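Local coordinates for probable glutamine-binding lipoprotein GlnH (GLNBP) (Mycobacterium tuberculosis, PDB 6H20) that binds amino acids such as asparagine and glutamate, probably outside the cell as a lipid-anchored, aspartate-specific solute-binding protein, and appears to be linked to Protein Kinase G signalling, at residues A197-E202 with E218-L223; T265-W270 with P276-P281; A141-L146 with L173-E178; F134-L139 with R256-G261; A45-R48 with R52-V55. One frame throughout, in Å; residues are numbered along the deposited sequence.

Interaction 1 (A197-E202 with E218-L223)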
# COMPACT_ATOMS: atom_id res chain seq x y z
N ALA A 197 17.25 -5.63 8.05
CA ALA A 197 17.70 -7.02 8.05
C ALA A 197 18.64 -7.30 6.88
O ALA A 197 19.63 -8.03 7.03
CB ALA A 197 16.49 -7.96 7.99
N LEU A 198 18.35 -6.73 5.71
CA LEU A 198 19.21 -6.97 4.56
C LEU A 198 20.52 -6.22 4.71
O LEU A 198 21.60 -6.75 4.38
CB LEU A 198 18.48 -6.57 3.27
CG LEU A 198 19.18 -6.87 1.94
CD1 LEU A 198 19.61 -8.34 1.83
CD2 LEU A 198 18.26 -6.51 0.79
N GLN A 199 20.46 -4.99 5.24
CA GLN A 199 21.70 -4.25 5.49
C GLN A 199 22.61 -5.00 6.44
O GLN A 199 23.84 -4.93 6.31
CB GLN A 199 21.38 -2.87 6.04
CG GLN A 199 20.77 -1.95 5.01
CD GLN A 199 20.29 -0.64 5.57
OE1 GLN A 199 19.76 -0.57 6.68
NE2 GLN A 199 20.45 0.42 4.79
N GLN A 200 22.04 -5.72 7.40
CA GLN A 200 22.82 -6.48 8.36
C GLN A 200 23.07 -7.91 7.90
O GLN A 200 23.59 -8.72 8.68
CB GLN A 200 22.14 -6.46 9.73
CG GLN A 200 21.78 -5.07 10.18
CD GLN A 200 21.45 -4.99 11.65
OE1 GLN A 200 21.70 -5.93 12.41
NE2 GLN A 200 20.88 -3.87 12.06
N ARG A 201 22.72 -8.23 6.65
CA ARG A 201 22.93 -9.56 6.07
C ARG A 201 22.26 -10.67 6.88
O ARG A 201 22.77 -11.79 6.96
CB ARG A 201 24.42 -9.84 5.84
CG ARG A 201 25.13 -8.72 5.11
CD ARG A 201 26.46 -9.17 4.53
NE ARG A 201 26.74 -8.53 3.25
CZ ARG A 201 27.57 -7.50 3.09
NH1 ARG A 201 28.21 -6.99 4.14
NH2 ARG A 201 27.76 -6.98 1.89
N GLU A 202 21.10 -10.36 7.46
CA GLU A 202 20.29 -11.35 8.17
C GLU A 202 19.27 -12.02 7.27
O GLU A 202 18.59 -12.95 7.71
CB GLU A 202 19.59 -10.68 9.35
CG GLU A 202 20.57 -10.13 10.36
CD GLU A 202 19.92 -9.29 11.42
OE1 GLU A 202 18.79 -8.81 11.21
OE2 GLU A 202 20.55 -9.10 12.49
N GLU A 218 15.96 3.80 -2.69
CA GLU A 218 16.34 5.19 -2.48
C GLU A 218 17.13 5.36 -1.19
O GLU A 218 18.01 6.22 -1.11
CB GLU A 218 15.11 6.10 -2.46
CG GLU A 218 14.37 6.15 -3.78
CD GLU A 218 14.52 7.48 -4.49
OE1 GLU A 218 15.56 8.14 -4.30
OE2 GLU A 218 13.60 7.86 -5.24
N GLU A 219 16.86 4.52 -0.19
CA GLU A 219 17.62 4.57 1.05
C GLU A 219 18.93 3.80 0.96
O GLU A 219 19.85 4.10 1.73
CB GLU A 219 16.77 4.01 2.19
CG GLU A 219 15.58 4.90 2.52
CD GLU A 219 14.61 4.30 3.52
OE1 GLU A 219 14.29 4.98 4.52
OE2 GLU A 219 14.14 3.16 3.31
N ASP A 220 19.04 2.84 0.05
CA ASP A 220 20.20 1.95 -0.01
C ASP A 220 20.47 1.64 -1.48
O ASP A 220 20.07 0.58 -1.98
CB ASP A 220 19.92 0.67 0.77
CG ASP A 220 21.14 -0.21 0.92
OD1 ASP A 220 22.16 0.05 0.25
OD2 ASP A 220 21.07 -1.19 1.70
N PRO A 221 21.20 2.50 -2.18
CA PRO A 221 21.41 2.28 -3.63
C PRO A 221 22.32 1.11 -3.96
O PRO A 221 22.50 0.81 -5.15
CB PRO A 221 22.00 3.61 -4.11
CG PRO A 221 21.72 4.59 -3.02
CD PRO A 221 21.68 3.82 -1.75
N TYR A 222 22.87 0.42 -2.96
CA TYR A 222 23.55 -0.85 -3.20
C TYR A 222 22.57 -1.94 -3.59
O TYR A 222 22.97 -2.98 -4.13
CB TYR A 222 24.36 -1.18 -1.93
CG TYR A 222 24.89 -2.60 -1.77
CD1 TYR A 222 25.67 -3.19 -2.76
CD2 TYR A 222 24.64 -3.32 -0.60
CE1 TYR A 222 26.17 -4.49 -2.59
CE2 TYR A 222 25.13 -4.59 -0.43
CZ TYR A 222 25.89 -5.17 -1.42
OH TYR A 222 26.37 -6.46 -1.21
N LEU A 223 21.27 -1.74 -3.35
CA LEU A 223 20.27 -2.72 -3.71
C LEU A 223 19.67 -2.40 -5.08
O LEU A 223 19.69 -1.26 -5.55
CB LEU A 223 19.15 -2.74 -2.66
CG LEU A 223 19.65 -2.75 -1.22
CD1 LEU A 223 18.43 -2.77 -0.30
CD2 LEU A 223 20.52 -3.97 -0.95
O HOH W 1 24.99 -7.82 1.10

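Interaction 2 (T265-W270 with P276-P281)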
# COMPACT_ATOMS: atom_id res chain seq x y z
N THR A 265 1.24 15.28 -10.68
CA THR A 265 2.17 16.03 -9.84
C THR A 265 2.68 15.17 -8.69
O THR A 265 3.88 15.18 -8.38
CB THR A 265 1.47 17.29 -9.33
OG1 THR A 265 1.21 18.18 -10.43
CG2 THR A 265 2.30 18.01 -8.28
N LEU A 266 1.78 14.39 -8.08
CA LEU A 266 2.19 13.54 -6.96
C LEU A 266 3.10 12.41 -7.42
O LEU A 266 4.05 12.06 -6.71
CB LEU A 266 0.96 12.99 -6.24
CG LEU A 266 0.10 14.05 -5.54
CD1 LEU A 266 -1.08 13.37 -4.85
CD2 LEU A 266 0.93 14.84 -4.54
N TYR A 267 2.82 11.81 -8.58
CA TYR A 267 3.72 10.79 -9.11
C TYR A 267 5.10 11.37 -9.36
O TYR A 267 6.12 10.77 -8.99
CB TYR A 267 3.16 10.20 -10.41
CG TYR A 267 3.83 8.89 -10.81
CD1 TYR A 267 5.06 8.87 -11.48
CD2 TYR A 267 3.24 7.68 -10.50
CE1 TYR A 267 5.67 7.66 -11.83
CE2 TYR A 267 3.83 6.48 -10.84
CZ TYR A 267 5.04 6.47 -11.50
OH TYR A 267 5.60 5.25 -11.82
N ARG A 268 5.16 12.54 -9.99
CA ARG A 268 6.46 13.15 -10.26
C ARG A 268 7.16 13.55 -8.96
O ARG A 268 8.39 13.52 -8.89
CB ARG A 268 6.29 14.34 -11.20
CG ARG A 268 5.82 13.94 -12.60
CD ARG A 268 5.84 15.10 -13.61
NE ARG A 268 5.30 16.33 -13.05
CZ ARG A 268 6.04 17.32 -12.55
NH1 ARG A 268 7.37 17.22 -12.56
NH2 ARG A 268 5.46 18.41 -12.06
N LYS A 269 6.40 13.90 -7.93
CA LYS A 269 7.00 14.29 -6.66
C LYS A 269 7.67 13.11 -5.97
O LYS A 269 8.74 13.26 -5.37
CB LYS A 269 5.92 14.90 -5.77
CG LYS A 269 6.35 15.34 -4.38
CD LYS A 269 5.18 16.04 -3.69
CE LYS A 269 5.46 16.39 -2.24
NZ LYS A 269 4.19 16.83 -1.58
N TRP A 270 7.08 11.92 -6.07
CA TRP A 270 7.46 10.79 -5.23
C TRP A 270 8.06 9.60 -5.98
O TRP A 270 8.87 8.88 -5.39
CB TRP A 270 6.25 10.30 -4.42
CG TRP A 270 5.83 11.30 -3.39
CD1 TRP A 270 4.65 12.02 -3.36
CD2 TRP A 270 6.59 11.73 -2.26
NE1 TRP A 270 4.64 12.86 -2.26
CE2 TRP A 270 5.82 12.69 -1.57
CE3 TRP A 270 7.85 11.38 -1.75
CZ2 TRP A 270 6.27 13.32 -0.42
CZ3 TRP A 270 8.30 12.01 -0.60
CH2 TRP A 270 7.51 12.96 0.06
N PRO A 276 9.09 7.32 -16.10
CA PRO A 276 8.17 8.44 -16.35
C PRO A 276 6.76 8.06 -15.95
O PRO A 276 6.37 6.89 -15.95
CB PRO A 276 8.29 8.65 -17.87
CG PRO A 276 9.55 7.94 -18.27
CD PRO A 276 9.67 6.78 -17.34
N ALA A 277 5.99 9.08 -15.59
CA ALA A 277 4.65 8.85 -15.06
C ALA A 277 3.78 8.17 -16.11
O ALA A 277 3.78 8.60 -17.28
CB ALA A 277 4.03 10.18 -14.65
N PRO A 278 3.05 7.11 -15.77
CA PRO A 278 2.05 6.57 -16.67
C PRO A 278 0.79 7.42 -16.56
O PRO A 278 0.73 8.37 -15.78
CB PRO A 278 1.80 5.18 -16.10
CG PRO A 278 1.94 5.39 -14.61
CD PRO A 278 3.04 6.43 -14.46
N ALA A 279 -0.20 7.09 -17.37
CA ALA A 279 -1.52 7.63 -17.13
C ALA A 279 -2.00 7.13 -15.77
O ALA A 279 -1.61 6.04 -15.33
CB ALA A 279 -2.50 7.15 -18.20
N PRO A 280 -2.83 7.90 -15.06
CA PRO A 280 -3.40 7.39 -13.82
C PRO A 280 -4.20 6.13 -14.09
O PRO A 280 -4.74 5.95 -15.20
CB PRO A 280 -4.31 8.53 -13.35
CG PRO A 280 -3.91 9.73 -14.12
CD PRO A 280 -3.31 9.25 -15.40
N PRO A 281 -4.31 5.24 -13.12
CA PRO A 281 -5.13 4.04 -13.31
C PRO A 281 -6.55 4.43 -13.66
O PRO A 281 -7.11 5.38 -13.10
CB PRO A 281 -5.06 3.33 -11.95
CG PRO A 281 -3.96 3.97 -11.21
CD PRO A 281 -3.76 5.34 -11.75

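Interaction 3 (A141-L146 with L173-E178)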
# COMPACT_ATOMS: atom_id res chain seq x y z
N ALA A 141 0.71 -1.19 -8.65
CA ALA A 141 2.07 -1.68 -8.47
C ALA A 141 2.13 -3.17 -8.79
O ALA A 141 1.13 -3.81 -9.09
CB ALA A 141 2.56 -1.38 -7.04
N ASN A 142 3.34 -3.73 -8.74
CA ASN A 142 3.47 -5.16 -8.97
C ASN A 142 4.60 -5.71 -8.12
O ASN A 142 5.66 -5.07 -8.00
CB ASN A 142 3.71 -5.51 -10.44
CG ASN A 142 3.18 -6.89 -10.79
OD1 ASN A 142 3.69 -7.90 -10.30
ND2 ASN A 142 2.16 -6.93 -11.65
N GLN A 143 4.38 -6.89 -7.54
CA GLN A 143 5.36 -7.49 -6.64
C GLN A 143 6.61 -7.90 -7.41
O GLN A 143 6.53 -8.60 -8.43
CB GLN A 143 4.76 -8.72 -5.96
CG GLN A 143 5.72 -9.38 -4.95
CD GLN A 143 4.98 -10.28 -3.98
OE1 GLN A 143 3.75 -10.34 -3.97
NE2 GLN A 143 5.74 -11.01 -3.16
N ARG A 144 7.79 -7.51 -6.90
CA ARG A 144 9.07 -7.91 -7.50
C ARG A 144 10.03 -8.31 -6.38
O ARG A 144 9.62 -8.55 -5.24
CB ARG A 144 9.62 -6.82 -8.44
CG ARG A 144 8.69 -6.54 -9.63
CD ARG A 144 9.30 -5.59 -10.64
NE ARG A 144 10.44 -6.21 -11.31
CZ ARG A 144 11.31 -5.53 -12.06
NH1 ARG A 144 11.15 -4.23 -12.23
NH2 ARG A 144 12.32 -6.16 -12.64
N ILE A 145 11.32 -8.37 -6.71
CA ILE A 145 12.36 -8.83 -5.79
C ILE A 145 13.42 -7.74 -5.63
O ILE A 145 13.82 -7.11 -6.62
CB ILE A 145 13.01 -10.13 -6.32
CG1 ILE A 145 11.97 -11.25 -6.48
CG2 ILE A 145 14.15 -10.57 -5.41
CD1 ILE A 145 12.46 -12.44 -7.30
N LEU A 146 13.89 -7.55 -4.40
CA LEU A 146 14.98 -6.63 -4.09
C LEU A 146 16.15 -7.42 -3.52
O LEU A 146 15.97 -8.20 -2.57
CB LEU A 146 14.50 -5.59 -3.05
CG LEU A 146 15.53 -4.56 -2.57
CD1 LEU A 146 15.72 -3.52 -3.63
CD2 LEU A 146 15.04 -3.91 -1.27
N LEU A 173 3.39 -11.66 1.48
CA LEU A 173 3.61 -12.93 2.17
C LEU A 173 2.86 -14.05 1.48
O LEU A 173 3.41 -15.13 1.24
CB LEU A 173 3.16 -12.79 3.63
CG LEU A 173 3.09 -14.03 4.52
CD1 LEU A 173 4.40 -14.81 4.48
CD2 LEU A 173 2.74 -13.61 5.95
N ARG A 174 1.60 -13.79 1.11
CA ARG A 174 0.80 -14.82 0.46
C ARG A 174 1.44 -15.28 -0.85
O ARG A 174 1.44 -16.48 -1.16
CB ARG A 174 -0.62 -14.30 0.23
CG ARG A 174 -1.52 -15.25 -0.55
CD ARG A 174 -1.81 -16.53 0.22
NE ARG A 174 -2.69 -17.42 -0.54
CZ ARG A 174 -2.31 -18.13 -1.59
NH1 ARG A 174 -3.17 -18.91 -2.23
NH2 ARG A 174 -1.05 -18.07 -2.02
N ARG A 175 2.03 -14.36 -1.61
CA ARG A 175 2.65 -14.74 -2.88
C ARG A 175 3.94 -15.53 -2.67
O ARG A 175 4.21 -16.50 -3.40
CB ARG A 175 2.92 -13.48 -3.71
CG ARG A 175 3.70 -13.72 -5.01
CD ARG A 175 2.94 -14.66 -5.93
NE ARG A 175 3.67 -14.94 -7.17
CZ ARG A 175 4.57 -15.90 -7.31
NH1 ARG A 175 4.89 -16.69 -6.29
NH2 ARG A 175 5.17 -16.08 -8.48
N ILE A 176 4.76 -15.15 -1.68
CA ILE A 176 5.96 -15.92 -1.37
C ILE A 176 5.62 -17.32 -0.89
O ILE A 176 6.39 -18.27 -1.09
CB ILE A 176 6.82 -15.14 -0.35
CG1 ILE A 176 7.29 -13.83 -0.97
CG2 ILE A 176 8.00 -15.98 0.13
CD1 ILE A 176 7.99 -13.99 -2.27
N ARG A 177 4.45 -17.49 -0.24
CA ARG A 177 4.04 -18.81 0.21
C ARG A 177 3.68 -19.75 -0.94
O ARG A 177 3.45 -20.94 -0.69
CB ARG A 177 2.86 -18.69 1.18
CG ARG A 177 3.24 -18.15 2.55
CD ARG A 177 3.68 -19.27 3.50
NE ARG A 177 2.53 -20.06 3.92
CZ ARG A 177 2.28 -21.30 3.51
NH1 ARG A 177 3.11 -21.89 2.66
NH2 ARG A 177 1.20 -21.94 3.93
N GLU A 178 3.61 -19.25 -2.17
CA GLU A 178 3.37 -20.10 -3.33
C GLU A 178 4.64 -20.70 -3.90
O GLU A 178 4.56 -21.65 -4.69
CB GLU A 178 2.66 -19.32 -4.44
CG GLU A 178 1.28 -18.87 -4.06
CD GLU A 178 0.66 -17.94 -5.09
OE1 GLU A 178 1.23 -17.78 -6.19
OE2 GLU A 178 -0.40 -17.35 -4.78

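Interaction 4 (F134-L139 with R256-G261)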
# COMPACT_ATOMS: atom_id res chain seq x y z
N PHE A 134 -13.42 -0.42 -0.55
CA PHE A 134 -12.29 0.25 -1.17
C PHE A 134 -12.79 1.26 -2.19
O PHE A 134 -13.81 1.05 -2.85
CB PHE A 134 -11.38 -0.71 -1.94
CG PHE A 134 -10.60 -1.66 -1.07
CD1 PHE A 134 -9.41 -1.26 -0.45
CD2 PHE A 134 -11.02 -2.96 -0.90
CE1 PHE A 134 -8.68 -2.14 0.34
CE2 PHE A 134 -10.31 -3.85 -0.11
CZ PHE A 134 -9.12 -3.44 0.51
N SER A 135 -12.03 2.34 -2.33
CA SER A 135 -12.14 3.24 -3.47
C SER A 135 -11.69 2.55 -4.75
O SER A 135 -11.20 1.41 -4.74
CB SER A 135 -11.21 4.45 -3.28
OG SER A 135 -9.85 4.05 -3.39
N THR A 136 -11.86 3.26 -5.87
CA THR A 136 -11.21 2.85 -7.11
C THR A 136 -9.69 2.89 -6.95
O THR A 136 -9.13 3.41 -5.97
CB THR A 136 -11.61 3.79 -8.25
OG1 THR A 136 -11.30 5.15 -7.90
CG2 THR A 136 -13.11 3.65 -8.56
N VAL A 137 -9.00 2.32 -7.94
CA VAL A 137 -7.55 2.16 -7.86
C VAL A 137 -6.86 3.51 -8.02
O VAL A 137 -7.12 4.23 -9.00
CB VAL A 137 -7.07 1.18 -8.94
CG1 VAL A 137 -5.54 1.07 -8.95
CG2 VAL A 137 -7.73 -0.18 -8.77
N TYR A 138 -5.96 3.85 -7.09
CA TYR A 138 -5.21 5.09 -7.21
C TYR A 138 -3.74 4.91 -7.60
O TYR A 138 -3.08 5.90 -7.93
CB TYR A 138 -5.33 5.96 -5.93
CG TYR A 138 -4.60 5.45 -4.71
CD1 TYR A 138 -3.26 5.76 -4.50
CD2 TYR A 138 -5.26 4.67 -3.76
CE1 TYR A 138 -2.60 5.30 -3.37
CE2 TYR A 138 -4.60 4.21 -2.62
CZ TYR A 138 -3.26 4.53 -2.45
OH TYR A 138 -2.62 4.07 -1.33
N LEU A 139 -3.24 3.68 -7.61
CA LEU A 139 -1.89 3.41 -8.08
C LEU A 139 -1.82 1.91 -8.29
O LEU A 139 -2.35 1.16 -7.47
CB LEU A 139 -0.86 3.83 -7.03
CG LEU A 139 0.61 3.74 -7.46
CD1 LEU A 139 0.90 4.75 -8.54
CD2 LEU A 139 1.51 3.99 -6.25
N ARG A 256 -11.27 13.72 -9.42
CA ARG A 256 -10.69 15.06 -9.49
C ARG A 256 -9.19 15.01 -9.75
O ARG A 256 -8.70 15.66 -10.68
CB ARG A 256 -10.98 15.87 -8.23
CG ARG A 256 -10.41 17.27 -8.37
CD ARG A 256 -10.68 18.12 -7.15
NE ARG A 256 -10.16 17.60 -5.89
CZ ARG A 256 -8.88 17.68 -5.50
NH1 ARG A 256 -7.96 18.22 -6.30
NH2 ARG A 256 -8.52 17.22 -4.31
N ILE A 257 -8.45 14.25 -8.94
CA ILE A 257 -6.99 14.32 -9.06
C ILE A 257 -6.48 13.63 -10.32
O ILE A 257 -5.42 14.00 -10.84
CB ILE A 257 -6.27 13.85 -7.78
CG1 ILE A 257 -6.46 12.35 -7.55
CG2 ILE A 257 -6.71 14.68 -6.59
CD1 ILE A 257 -5.54 11.79 -6.42
N ARG A 258 -7.19 12.62 -10.83
CA ARG A 258 -6.75 12.02 -12.09
C ARG A 258 -6.87 13.01 -13.25
O ARG A 258 -6.12 12.90 -14.22
CB ARG A 258 -7.56 10.77 -12.43
CG ARG A 258 -7.32 9.60 -11.51
CD ARG A 258 -7.92 8.35 -12.11
NE ARG A 258 -8.08 7.27 -11.14
CZ ARG A 258 -9.16 7.07 -10.39
NH1 ARG A 258 -10.21 7.89 -10.47
NH2 ARG A 258 -9.20 6.04 -9.56
N ASN A 259 -7.79 13.96 -13.15
CA ASN A 259 -8.12 14.83 -14.28
C ASN A 259 -7.62 16.26 -14.13
O ASN A 259 -7.57 16.98 -15.13
CB ASN A 259 -9.64 14.83 -14.49
CG ASN A 259 -10.10 13.57 -15.14
OD1 ASN A 259 -9.94 13.42 -16.36
ND2 ASN A 259 -10.64 12.65 -14.37
N ASP A 260 -7.27 16.70 -12.93
CA ASP A 260 -6.87 18.08 -12.73
C ASP A 260 -5.37 18.26 -12.63
O ASP A 260 -4.91 19.36 -12.29
CB ASP A 260 -7.62 18.72 -11.54
CG ASP A 260 -7.07 18.31 -10.18
OD1 ASP A 260 -6.11 17.51 -10.07
OD2 ASP A 260 -7.62 18.82 -9.16
N GLY A 261 -4.59 17.22 -12.92
CA GLY A 261 -3.15 17.29 -12.88
C GLY A 261 -2.53 16.91 -11.55
O GLY A 261 -1.30 16.75 -11.48
O HOH W 2 -12.72 7.35 -8.83

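Interaction 5 (A45-R48 with R52-V55)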
# COMPACT_ATOMS: atom_id res chain seq x y z
N ALA A 45 -20.39 14.67 6.49
CA ALA A 45 -20.75 15.67 7.50
C ALA A 45 -20.21 15.29 8.88
O ALA A 45 -19.84 16.16 9.67
CB ALA A 45 -22.27 15.86 7.55
N ASP A 46 -20.17 13.99 9.17
CA ASP A 46 -19.66 13.55 10.47
C ASP A 46 -18.16 13.80 10.58
O ASP A 46 -17.67 14.20 11.64
CB ASP A 46 -19.99 12.08 10.69
CG ASP A 46 -21.47 11.84 10.93
OD1 ASP A 46 -22.19 12.82 11.23
OD2 ASP A 46 -21.91 10.68 10.81
N ILE A 47 -17.42 13.56 9.49
CA ILE A 47 -16.00 13.85 9.48
C ILE A 47 -15.77 15.35 9.66
O ILE A 47 -14.96 15.78 10.48
CB ILE A 47 -15.35 13.33 8.19
CG1 ILE A 47 -15.36 11.80 8.17
CG2 ILE A 47 -13.94 13.88 8.04
CD1 ILE A 47 -15.06 11.21 6.80
N ARG A 48 -16.52 16.15 8.90
CA ARG A 48 -16.38 17.60 8.99
C ARG A 48 -16.65 18.09 10.41
O ARG A 48 -15.93 18.96 10.91
CB ARG A 48 -17.34 18.25 7.99
CG ARG A 48 -16.85 19.56 7.42
CD ARG A 48 -17.72 20.00 6.26
NE ARG A 48 -19.14 19.89 6.57
CZ ARG A 48 -19.99 19.10 5.92
NH1 ARG A 48 -19.57 18.34 4.92
NH2 ARG A 48 -21.27 19.06 6.28
N ARG A 52 -11.46 16.98 11.56
CA ARG A 52 -10.30 16.46 10.84
C ARG A 52 -10.62 15.07 10.32
O ARG A 52 -11.47 14.36 10.88
CB ARG A 52 -9.04 16.42 11.71
CG ARG A 52 -8.97 15.23 12.67
CD ARG A 52 -9.94 15.37 13.84
NE ARG A 52 -9.59 14.47 14.93
CZ ARG A 52 -10.40 14.17 15.94
NH1 ARG A 52 -11.62 14.71 16.00
NH2 ARG A 52 -10.00 13.34 16.90
N LEU A 53 -9.94 14.70 9.24
CA LEU A 53 -9.97 13.36 8.69
C LEU A 53 -8.93 12.51 9.41
O LEU A 53 -7.77 12.92 9.52
CB LEU A 53 -9.64 13.42 7.20
CG LEU A 53 -9.59 12.11 6.41
CD1 LEU A 53 -11.01 11.56 6.26
CD2 LEU A 53 -8.95 12.32 5.03
N ILE A 54 -9.34 11.34 9.91
CA ILE A 54 -8.43 10.44 10.62
C ILE A 54 -7.99 9.35 9.65
O ILE A 54 -8.82 8.59 9.13
CB ILE A 54 -9.09 9.85 11.88
CG1 ILE A 54 -9.54 10.99 12.80
CG2 ILE A 54 -8.13 8.90 12.58
CD1 ILE A 54 -10.43 10.54 13.94
N VAL A 55 -6.68 9.30 9.41
CA VAL A 55 -6.09 8.51 8.33
C VAL A 55 -5.18 7.46 8.94
O VAL A 55 -4.26 7.79 9.70
CB VAL A 55 -5.28 9.41 7.38
CG1 VAL A 55 -4.62 8.59 6.27
CG2 VAL A 55 -6.16 10.50 6.79

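Interaction 1 (A197-E202 with E218-L223)
L198 and L223 make the apolar part of this contact, their side chains reaching toward each other tip to tip so that the two CD2 methyls, L198 CD2 and L223 CD2, stand 3.8 Å apart. CG of L198 lies anti to its backbone N (chi1 -174°), which swings the methyls out of helix 191-199 toward the start of strand 223-226. L195, one turn before L198 in helix 191-199, and L146 of strand 139-148 also pack on L223.

Polar groups lie on the more exposed side. Q199 and D220 run antiparallel alongside each other, amide and carboxylate planes 46° apart; D220 OD2 lies 3.4 Å from Q199 CG and 3.5 Å from Q199 NE2. R201 NH2 makes a weak hydrogen bond to Y222 OH at 3.4 Å, bent to 136°, with the oxygen at the guanidinium edge. A water bridges the same pair, donating to Y222 OH at 3.0 Å, in the ring plane, and accepting weakly from R201 NE. The tyrosine hydroxyl also bonds to D150.

Backbone bonds shape both ends. R201, at positive phi, is the C' residue of a Schellman motif that closes helix 191-199, with E202 N bonded to A197 O and R201 N to L198 O. D220 to L223 form a type I turn after helix 210-219.

The buried leucines therefore supply the close apolar contact, whereas the direct arginine-tyrosine bond is weak and the hydroxyl is held chiefly by D150 and the water.

Interaction 2 (T265-W270 with P276-P281)
The phenol ring of Y267 has P278 over one face: P278 CD sits 3.8 Å from the ring centroid and 20° off the normal, a CH-pi contact displaced toward the rim near CZ. A277 comes in obliquely at the CD1 side, where its CB is 3.6 Å from Y267 CD1. W263, one turn earlier in helix 262-270, also meets the tyrosine ring, the two planes inclined by about 30°.

CG of Y267 is anti to the backbone N (chi1 -164°), which carries the ring out of the helix and lays it against the returning chain. The side chains of Y267 and P278 cross at about a right angle, with the CD methylene of the proline lying over the aromatic face. In the 276-281 segment, which is neither helix nor strand, A277 also touches N264, and P278, P280 and P281 all pack on W263. L274, in the intervening connection, lies against Y267 as well.

No hydrogen bond joins helix and tail here. Adhesion rests on dispersion and on the CH-pi contact, in which the CD hydrogens of proline, next to the electron-withdrawing amide nitrogen, are expected to be slightly positive and so suited to an aromatic face.

Interaction 3 (A141-L146 with L173-E178)
Strand 139-148 passes helix 171-176 with the CA atoms of Q143 and R175 closest, 8.6 Å apart, and no backbone hydrogen bond joins the two segments. That separation is spanned by the side chain of Q143, which points from the strand toward the helix.

Its CG is anti to the backbone N (chi1 -178°) and the chain continues extended, which sets the amide against the base of R175. Q143 OE1 lies 3.3 Å from R175 CB and 3.5 Å from R175 CG, while Q143 NE2 is 3.8 Å from I176 CD1. The glutamine crosses both side chains obliquely, meeting aliphatic carbon rather than charge. A turn about the CB-CG bond of the arginine (chi2 61°) leads its guanidinium away from the amide; R175 NE is hydrogen-bonded to M230 O. On the glutamine side, NE2 is hydrogen-bonded to S207 OG and weakly to S172 O, bonds that fix the rotation of the buried amide.

At the end of the 173-178 segment, R174 NH2 forms a 2.9 Å salt bridge with E178 OE2. The approach of R175 NH1 to E178 OE1 is long, at 3.8 Å, and rests on charge alone.

The Q143 side chain comes within about 5 Å of those of T171 and D209 and about 7 Å of the bound asparagine. The arrangement is therefore a second shell to the ligand pocket, in a lobe where helices pack on a central sheet as in family 3 solute-binding proteins.

Interaction 4 (F134-L139 with R256-G261)
R258 NH2 is gripped twice by the 134-139 loop: it donates to T136 OG1 at 2.8 Å and to V137 O, also at 2.8 Å. Both bonds are nearly straight, 164° and 168°, and both oxygens lie within a few degrees of the guanidinium plane, at its edge. The carbonyl of V137 is approached from above its own plane, 46° out of it, and not along a lone pair.

A water closes a further link, taking a hydrogen from R258 NH1 at 3.0 Å and lying 2.8 Å from T136 OG1. The arginine chain runs extended from CG to NE, carrying the guanidinium from the last turn of helix 244-259 across to the loop, where its NH2 end meets T136 OG1. Chi1 of T136 turns that hydroxyl toward the incoming nitrogen.

The loop itself is held by neighbours: N251 accepts from T136 N, and S135 OG donates to T136 O at 2.8 Å. P281 also packs against this arginine and V137.

The buried T136 and V137 supply neutral oxygens to both N-H groups of NH2, and these two acceptors probably offset part of the guanidinium charge. The planar grip should fix the rotation of the guanidinium and would be expected to polarise both acceptors.

Interaction 5 (A45-R48 with R52-V55)
I47 and L53 lie side by side and point the same way, the isoleucine from helix 45-50 and the leucine from the first residue of strand 53-57. Their terminal methyls meet, I47 CD1 to L53 CD1 at 4.1 Å, while the inner branch of the isoleucine rests on the strand backbone, with I47 CG2 also 4.1 Å from L53 CA. The torsions divide this work: CG1 of I47 lies anti to its carbonyl carbon (chi1 -68°), sending CD1 alongside L53 CD1, whereas CG2 is turned to the strand. In L53, CG is anti to the backbone N (chi1 179°), which brings the end of the side chain closer to the helix than its base.

The helix runs on to residue 50, and two residues separate it from strand 53-57, an inner strand of the alpha/beta lobe that pairs in parallel with strands 96-100 and 117-118. Helix 77-90 covers the same apolar pair, I89 packing on both I47 and L53, and V85 on L53.

R52, just before the strand, brings its carbonyl R52 O to 3.8 Å from I47 CG2. Its side chain leaves the backbone away from the helix and forms a salt bridge through NE with E97, while its NH1 bonds to R50 O. I54 CD1 lies over one face of the R52 guanidinium, 3.9 Å from its plane.

In the fold
Along the chain, interaction 5 comes first; interaction 4 then closes a long loop within which interactions 3 and 1 follow in series, and interaction 2 lies nearest the C terminus. Interactions 1 and 5 mark the far ends, their centres about 38 Å apart on opposite sides of the chain's centre. Interactions 1 and 3 touch where L223 meets L146 of strand 139-148. Interactions 2 and 4, centres about 11 Å apart, also touch, through P280 and P281 against R258 and neighbouring loop residues, on consecutive helices 244-259 and 262-270. Interactions 3 and 5 reach the same mixed sheet. Family 3 proteins bind their ligand between two lobes; interaction 3 lies beside that pocket.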